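Local coordinates for protein putative phophotriesterase (Proteus mirabilis, PDB 3RHG) that binds two zinc ions in a buried site and probably acts as a metal-dependent hydrolase on ester bonds, as a member of the phosphotriesterase family, at residues L21-L26 / L227-P232; G124-K129 / N197-G202; D61-C64 / N68-K71. One frame throughout, in Å; residues are numbered along the deposited sequence.

Contact 1. Residues L21-L26 / L227-P232; sequences LPHEHL and LAHSDP. With ZN (zinc ion), chain B; ZN (zinc ion), chain C; BEZ (benzoic acid), chain D.
The imidazole of His229 is sandwiched: the methyl of its neighbour, Ala228, lies over the centre of one face, and the C2-C3 edge of the benzoic acid stands on the opposite face, its ring turned nearly at right angles to the imidazole, with His229 CE1 and benzoic acid C3 3.6 Å apart. An edge of the His229 ring is directed at the face of His23. The two histidines form an offset edge-to-face pair, ring centres 5.3 Å apart and planes at 74°, in which His229 CE1 comes 3.8 Å from His23 NE2. Ala228 CB adds an apolar contact beside the His23 ring, 4.1 Å from His23 CE1.

The pair is fixed by its metals. His23 NE2 binds one zinc ion at 2.1 Å, joined there by His25 NE2 at 2.0 Å. CG of His23 is anti to the backbone N (chi1 -175°), whereas CG of His25 is anti to the carbonyl carbon, and from these starts both NE2 atoms converge. His229 NE2 holds the second zinc at 2.0 Å, while ND1 of that ring has Asp253 as its polar partner. At the ring edge away from the zinc, His23 ND1 is hydrogen-bonded to Asn197 OD1, a second-shell link that holds the ring's rotation. Glu166 bridges the ions, Asp294 completes the protein ligands of the first and His199 those of the second.

A His-X-His pair at the end of strand 19-24, facing a histidine just after strand 225-227, is the signature of the binuclear metal centre in the amidohydrolase superfamily, set at the C-terminal mouth of its (beta/alpha)8 barrel.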
# COMPACT_ATOMS: atom_id res chain seq x y z
N LEU A 21 3.46 1.20 22.31
CA LEU A 21 2.42 0.99 21.28
C LEU A 21 1.14 0.59 22.01
O LEU A 21 1.07 -0.49 22.61
CB LEU A 21 2.84 -0.12 20.33
CG LEU A 21 4.06 0.17 19.46
CD1 LEU A 21 4.47 -1.12 18.67
CD2 LEU A 21 3.74 1.31 18.51
N PRO A 22 0.14 1.47 21.98
CA PRO A 22 -1.07 1.29 22.81
C PRO A 22 -2.15 0.40 22.23
O PRO A 22 -3.15 0.13 22.92
CB PRO A 22 -1.60 2.73 22.97
CG PRO A 22 -1.19 3.39 21.66
CD PRO A 22 0.19 2.80 21.33
N HIS A 23 -2.02 -0.03 20.98
CA HIS A 23 -3.09 -0.90 20.44
C HIS A 23 -2.53 -1.88 19.41
O HIS A 23 -2.35 -1.52 18.23
CB HIS A 23 -4.23 -0.09 19.80
CG HIS A 23 -5.39 -0.94 19.34
ND1 HIS A 23 -6.65 -0.88 19.91
CD2 HIS A 23 -5.47 -1.89 18.37
CE1 HIS A 23 -7.46 -1.74 19.31
NE2 HIS A 23 -6.77 -2.37 18.37
N GLU A 24 -2.26 -3.10 19.86
CA GLU A 24 -1.70 -4.15 18.99
C GLU A 24 -2.36 -5.46 19.36
O GLU A 24 -3.05 -5.53 20.37
CB GLU A 24 -0.17 -4.26 19.21
CG GLU A 24 0.57 -2.96 19.00
CD GLU A 24 0.52 -2.48 17.57
OE1 GLU A 24 0.21 -3.28 16.64
OE2 GLU A 24 0.78 -1.28 17.37
N HIS A 25 -2.16 -6.49 18.55
CA HIS A 25 -2.53 -7.84 18.96
C HIS A 25 -1.33 -8.74 18.82
O HIS A 25 -0.85 -8.95 17.72
CB HIS A 25 -3.74 -8.37 18.17
CG HIS A 25 -4.91 -7.45 18.28
ND1 HIS A 25 -5.83 -7.53 19.30
CD2 HIS A 25 -5.26 -6.35 17.56
CE1 HIS A 25 -6.72 -6.57 19.18
NE2 HIS A 25 -6.40 -5.84 18.12
N LEU A 26 -0.83 -9.23 19.95
CA LEU A 26 0.26 -10.21 19.92
C LEU A 26 -0.28 -11.61 19.64
O LEU A 26 0.25 -12.30 18.78
CB LEU A 26 1.07 -10.21 21.23
CG LEU A 26 2.08 -9.06 21.33
CD1 LEU A 26 1.36 -7.71 21.26
CD2 LEU A 26 2.95 -9.18 22.60
N LEU A 227 -10.64 6.42 21.51
CA LEU A 227 -11.44 5.90 20.41
C LEU A 227 -10.51 5.23 19.39
O LEU A 227 -9.77 5.90 18.70
CB LEU A 227 -12.31 7.00 19.76
CG LEU A 227 -13.26 7.72 20.72
CD1 LEU A 227 -14.14 8.74 19.95
CD2 LEU A 227 -14.15 6.68 21.43
N ALA A 228 -10.53 3.90 19.33
CA ALA A 228 -9.71 3.17 18.37
C ALA A 228 -10.24 3.37 16.94
O ALA A 228 -11.38 3.75 16.72
CB ALA A 228 -9.71 1.66 18.69
N HIS A 229 -9.37 3.10 15.98
CA HIS A 229 -9.71 3.11 14.58
C HIS A 229 -10.28 4.47 14.15
O HIS A 229 -11.27 4.57 13.42
CB HIS A 229 -10.70 1.98 14.27
CG HIS A 229 -10.35 0.68 14.91
ND1 HIS A 229 -9.06 0.23 15.05
CD2 HIS A 229 -11.14 -0.29 15.46
CE1 HIS A 229 -9.05 -0.93 15.68
NE2 HIS A 229 -10.30 -1.28 15.92
N SER A 230 -9.64 5.54 14.62
CA SER A 230 -10.00 6.87 14.19
C SER A 230 -9.46 7.14 12.78
O SER A 230 -9.86 8.11 12.14
CB SER A 230 -9.46 7.91 15.17
OG SER A 230 -10.05 7.76 16.46
N ASP A 231 -8.54 6.29 12.30
CA ASP A 231 -7.84 6.57 11.04
C ASP A 231 -8.78 6.85 9.86
O ASP A 231 -8.57 7.80 9.11
CB ASP A 231 -6.84 5.46 10.66
CG ASP A 231 -6.05 4.92 11.86
OD1 ASP A 231 -4.81 4.86 11.75
OD2 ASP A 231 -6.67 4.56 12.90
N PRO A 232 -9.82 6.01 9.67
CA PRO A 232 -10.62 6.23 8.45
C PRO A 232 -11.50 7.48 8.50
O PRO A 232 -12.13 7.80 7.48
CB PRO A 232 -11.49 4.96 8.35
CG PRO A 232 -10.75 3.92 9.18
CD PRO A 232 -10.21 4.75 10.34
ZN ZN B . -7.32 -4.17 17.53
ZN ZN C . -10.96 -3.03 16.73
C BEZ D . -12.70 -3.29 11.18
O1 BEZ D . -13.48 -2.66 11.92
O2 BEZ D . -13.15 -4.14 10.38
C1 BEZ D . -11.23 -3.05 11.25
C2 BEZ D . -10.68 -2.23 12.23
C3 BEZ D . -9.30 -2.03 12.28
C4 BEZ D . -8.47 -2.63 11.35
C5 BEZ D . -9.03 -3.44 10.36
C6 BEZ D . -10.40 -3.66 10.31

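Contact 2. Residues G124-K129 / N197-G202; sequences GLYIEK and NIHMPG. With ZN (zinc ion), chain C; CAC (cacodylate ion), chain E.
Tyr126 meets the zinc ligand His199 at the C-terminal mouth of a (beta/alpha)8 barrel, where the loop after strand 118-123 reaches the end of strand 195-199. The close part of the contact is an edge-to-face aromatic pair: the edge of Tyr126 is turned to the face of the buried His199, with centroids 5.0 Å apart and planes at 72°. Tyr126 CE1 stands above the imidazole, displaced from its centre toward the rim, while OH reaches to 3.5 Å from His199 CE1. CG of Tyr126 is anti to the backbone N (chi1 -167°), beside the carbonyl carbon, which carries the phenol hydroxyl to the metal-bound oxygen.

Packing is looser where Ile127 approaches. One methyl alone, CG2, comes to 3.9 Å from His199 CD2, lying obliquely to that ring, and Ile127 is itself partly exposed. It also holds the N-cap position of the short helix 128-131, whose first turn carries the exposed Lys129.

On the metal side the imidazole is firmly anchored, ND1 binding the zinc ion that Glu166 and His229 share. A cacodylate ion, probably from the crystallisation liquor, bridges the two zinc ions, O1 on one and O2 on the one held by His199, and suggests how an anionic group could be received here. Its O2 lies 1.9 Å from the zinc and accepts a hydrogen bond from Tyr126 OH at 2.5 Å.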
# COMPACT_ATOMS: atom_id res chain seq x y z
N GLY A 124 -12.07 -6.98 28.01
CA GLY A 124 -13.21 -6.26 27.45
C GLY A 124 -13.89 -7.09 26.39
O GLY A 124 -13.21 -7.77 25.62
N LEU A 125 -15.21 -7.02 26.31
CA LEU A 125 -15.92 -7.83 25.33
C LEU A 125 -15.93 -7.13 23.98
O LEU A 125 -16.03 -5.90 23.88
CB LEU A 125 -17.35 -8.15 25.82
CG LEU A 125 -17.38 -8.91 27.15
CD1 LEU A 125 -18.79 -9.18 27.61
CD2 LEU A 125 -16.62 -10.22 27.01
N TYR A 126 -15.82 -7.94 22.93
CA TYR A 126 -15.70 -7.44 21.56
C TYR A 126 -17.11 -7.32 20.93
O TYR A 126 -18.11 -7.25 21.66
CB TYR A 126 -14.77 -8.39 20.78
CG TYR A 126 -14.28 -7.87 19.47
CD1 TYR A 126 -13.71 -6.60 19.36
CD2 TYR A 126 -14.36 -8.65 18.31
CE1 TYR A 126 -13.24 -6.12 18.16
CE2 TYR A 126 -13.91 -8.17 17.10
CZ TYR A 126 -13.33 -6.91 17.03
OH TYR A 126 -12.89 -6.45 15.81
N ILE A 127 -17.20 -7.27 19.60
CA ILE A 127 -18.50 -7.04 18.96
C ILE A 127 -19.42 -8.27 19.06
O ILE A 127 -18.95 -9.39 19.25
CB ILE A 127 -18.37 -6.58 17.49
CG1 ILE A 127 -17.62 -7.62 16.66
CG2 ILE A 127 -17.67 -5.23 17.42
CD1 ILE A 127 -17.60 -7.30 15.12
N GLU A 128 -20.71 -8.05 18.92
CA GLU A 128 -21.69 -9.13 19.05
C GLU A 128 -21.47 -10.28 18.04
O GLU A 128 -21.74 -11.44 18.34
CB GLU A 128 -23.11 -8.58 19.00
CG GLU A 128 -24.14 -9.60 19.42
CD GLU A 128 -25.55 -9.04 19.52
OE1 GLU A 128 -25.77 -7.89 19.94
OE2 GLU A 128 -26.47 -9.78 19.15
N LYS A 129 -20.95 -9.95 16.87
CA LYS A 129 -20.66 -10.98 15.87
C LYS A 129 -19.82 -12.10 16.49
O LYS A 129 -20.00 -13.29 16.15
CB LYS A 129 -19.91 -10.36 14.69
CG LYS A 129 -19.48 -11.36 13.64
CD LYS A 129 -18.82 -10.68 12.44
CE LYS A 129 -18.42 -11.73 11.41
NZ LYS A 129 -17.58 -11.18 10.30
N ASN A 197 -10.33 1.45 25.88
CA ASN A 197 -10.12 1.56 24.44
C ASN A 197 -11.35 1.03 23.74
O ASN A 197 -11.73 -0.13 23.98
CB ASN A 197 -8.88 0.76 24.08
CG ASN A 197 -8.46 0.90 22.63
OD1 ASN A 197 -8.22 -0.10 21.98
ND2 ASN A 197 -8.28 2.15 22.13
N ILE A 198 -12.00 1.87 22.93
CA ILE A 198 -13.24 1.47 22.27
C ILE A 198 -12.96 1.10 20.82
O ILE A 198 -12.50 1.93 20.04
CB ILE A 198 -14.30 2.61 22.29
CG1 ILE A 198 -14.45 3.22 23.69
CG2 ILE A 198 -15.66 2.11 21.75
CD1 ILE A 198 -14.85 2.26 24.72
N HIS A 199 -13.29 -0.13 20.44
CA HIS A 199 -13.29 -0.49 19.04
C HIS A 199 -14.45 0.27 18.39
O HIS A 199 -15.62 -0.01 18.67
CB HIS A 199 -13.53 -2.00 18.87
CG HIS A 199 -13.89 -2.39 17.47
ND1 HIS A 199 -12.96 -2.81 16.54
CD2 HIS A 199 -15.10 -2.41 16.83
CE1 HIS A 199 -13.57 -3.07 15.40
NE2 HIS A 199 -14.87 -2.84 15.55
N MET A 200 -14.12 1.24 17.55
CA MET A 200 -15.14 1.98 16.81
C MET A 200 -15.27 1.41 15.42
O MET A 200 -14.31 0.89 14.86
CB MET A 200 -14.75 3.47 16.68
CG MET A 200 -14.71 4.15 18.04
SD MET A 200 -16.33 4.28 18.85
CE MET A 200 -17.07 5.52 17.79
N PRO A 201 -16.47 1.54 14.84
CA PRO A 201 -16.63 1.21 13.42
C PRO A 201 -16.06 2.39 12.63
O PRO A 201 -16.71 3.42 12.48
CB PRO A 201 -18.14 1.08 13.26
CG PRO A 201 -18.72 1.97 14.37
CD PRO A 201 -17.72 1.93 15.50
N GLY A 202 -14.81 2.25 12.17
CA GLY A 202 -14.04 3.41 11.77
C GLY A 202 -14.48 4.09 10.49
O GLY A 202 -14.13 5.28 10.26
ZN ZN C . -10.96 -3.03 16.73
AS CAC E . -9.49 -5.39 15.39
O1 CAC E . -8.35 -4.19 15.90
O2 CAC E . -11.03 -4.74 15.83
C1 CAC E . -9.45 -5.52 13.47
C2 CAC E . -9.23 -7.11 16.27

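Contact 3. Residues D61-C64 / N68-K71; sequences DPYC and NMDK
A sulfur lying obliquely beside an aromatic ring is the distinctive feature here: Met69 SD sits 4.9 Å from the centroid of the Tyr63 ring and 70° off its normal. This Met-aromatic contact joins two neighbouring pieces of one excursion of the chain, the loop 61-64 and the short helix 66-69, within the long segment between strand 19-24 and strand 89-94 of the barrel. Its nearest approach is Met69 SD to Tyr63 CD1, 3.7 Å. Bends at chi2 and chi3 fold the thioether back against the tyrosine, bringing the terminal CE methyl to 3.8 Å from the same CD1, and the two side chains cross at about a right angle.

Tyr63 is one of the residues lining the benzoic acid pocket, and its ring also meets that of Phe261, so Met69 packs behind a wall of the ligand site. The polar half of the contact lies at Asn68, whose amide nitrogen has a second acceptor in Gln299 OE1. Across the turn, Asn68 ND2 donates to Pro62 O at 2.9 Å, a nearly straight bond (171°) whose acceptor lies in the plane of the asparagine amide, though the donor comes in tilted from the plane of the proline carbonyl.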
# COMPACT_ATOMS: atom_id res chain seq x y z
N ASP A 61 -8.05 -9.52 0.08
CA ASP A 61 -8.95 -10.50 0.68
C ASP A 61 -8.24 -11.18 1.84
O ASP A 61 -7.89 -12.36 1.78
CB ASP A 61 -9.42 -11.49 -0.39
CG ASP A 61 -10.67 -12.25 0.03
OD1 ASP A 61 -11.07 -12.14 1.21
OD2 ASP A 61 -11.24 -12.97 -0.82
N PRO A 62 -7.98 -10.41 2.91
CA PRO A 62 -7.22 -10.95 4.03
C PRO A 62 -7.92 -12.08 4.78
O PRO A 62 -7.26 -13.00 5.29
CB PRO A 62 -7.07 -9.74 4.97
CG PRO A 62 -8.23 -8.81 4.59
CD PRO A 62 -8.33 -8.98 3.10
N TYR A 63 -9.25 -12.02 4.84
CA TYR A 63 -10.02 -12.87 5.76
C TYR A 63 -10.35 -14.25 5.20
O TYR A 63 -10.89 -15.09 5.93
CB TYR A 63 -11.32 -12.17 6.16
CG TYR A 63 -11.15 -10.87 6.92
CD1 TYR A 63 -10.05 -10.65 7.75
CD2 TYR A 63 -12.10 -9.86 6.82
CE1 TYR A 63 -9.92 -9.47 8.47
CE2 TYR A 63 -11.98 -8.66 7.53
CZ TYR A 63 -10.88 -8.47 8.35
OH TYR A 63 -10.77 -7.27 9.04
N CYS A 64 -10.02 -14.50 3.94
CA CYS A 64 -10.32 -15.81 3.33
C CYS A 64 -9.19 -16.82 3.57
O CYS A 64 -9.34 -18.01 3.29
CB CYS A 64 -10.57 -15.68 1.82
SG CYS A 64 -9.04 -15.48 0.83
N ASN A 68 -3.79 -16.89 7.89
CA ASN A 68 -3.73 -15.47 8.24
C ASN A 68 -4.54 -15.16 9.49
O ASN A 68 -4.20 -14.22 10.26
CB ASN A 68 -4.29 -14.65 7.06
CG ASN A 68 -3.84 -13.21 7.07
OD1 ASN A 68 -2.75 -12.88 7.55
ND2 ASN A 68 -4.66 -12.35 6.49
N MET A 69 -5.57 -15.97 9.71
CA MET A 69 -6.58 -15.79 10.75
C MET A 69 -6.32 -16.68 11.97
O MET A 69 -7.05 -16.59 12.96
CB MET A 69 -7.96 -16.17 10.16
CG MET A 69 -8.33 -15.40 8.89
SD MET A 69 -8.70 -13.70 9.31
CE MET A 69 -10.45 -13.86 9.66
N ASP A 70 -5.29 -17.52 11.90
CA ASP A 70 -5.06 -18.57 12.90
C ASP A 70 -4.23 -18.03 14.04
O ASP A 70 -3.74 -16.89 13.98
CB ASP A 70 -4.36 -19.75 12.22
CG ASP A 70 -4.56 -21.08 12.95
OD1 ASP A 70 -5.22 -21.14 14.02
OD2 ASP A 70 -4.06 -22.08 12.42
N LYS A 71 -4.08 -18.84 15.09
CA LYS A 71 -3.25 -18.47 16.24
C LYS A 71 -1.81 -18.08 15.84
O LYS A 71 -1.29 -18.55 14.81
CB LYS A 71 -3.26 -19.56 17.32
CG LYS A 71 -2.98 -20.94 16.81
CD LYS A 71 -3.35 -22.02 17.85
CE LYS A 71 -2.38 -22.07 19.00
NZ LYS A 71 -2.50 -23.37 19.76

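Overall arrangement
Contacts 1 and 2 share one metal centre and one parallel sheet, whereas contact 3 lies about 19 Å from the centre of the chain, yet is largely buried, with exposed Lys71 at one end of its segments. Contact 1 is the most central, only about 4 Å from the middle of the chain; contact 2 is partly buried at the rim. The first two are joined by Ala228 N to Ile198 O, a probable hydrogen bond between adjoining strand ends. Chemistry follows place: metal-bound imidazoles dominate the barrel mouth, while thioether packing and an amide-to-carbonyl bond hold contact 3. The benzoic acid, touched by His229, His199 and Tyr63, brings all three together around one pocket.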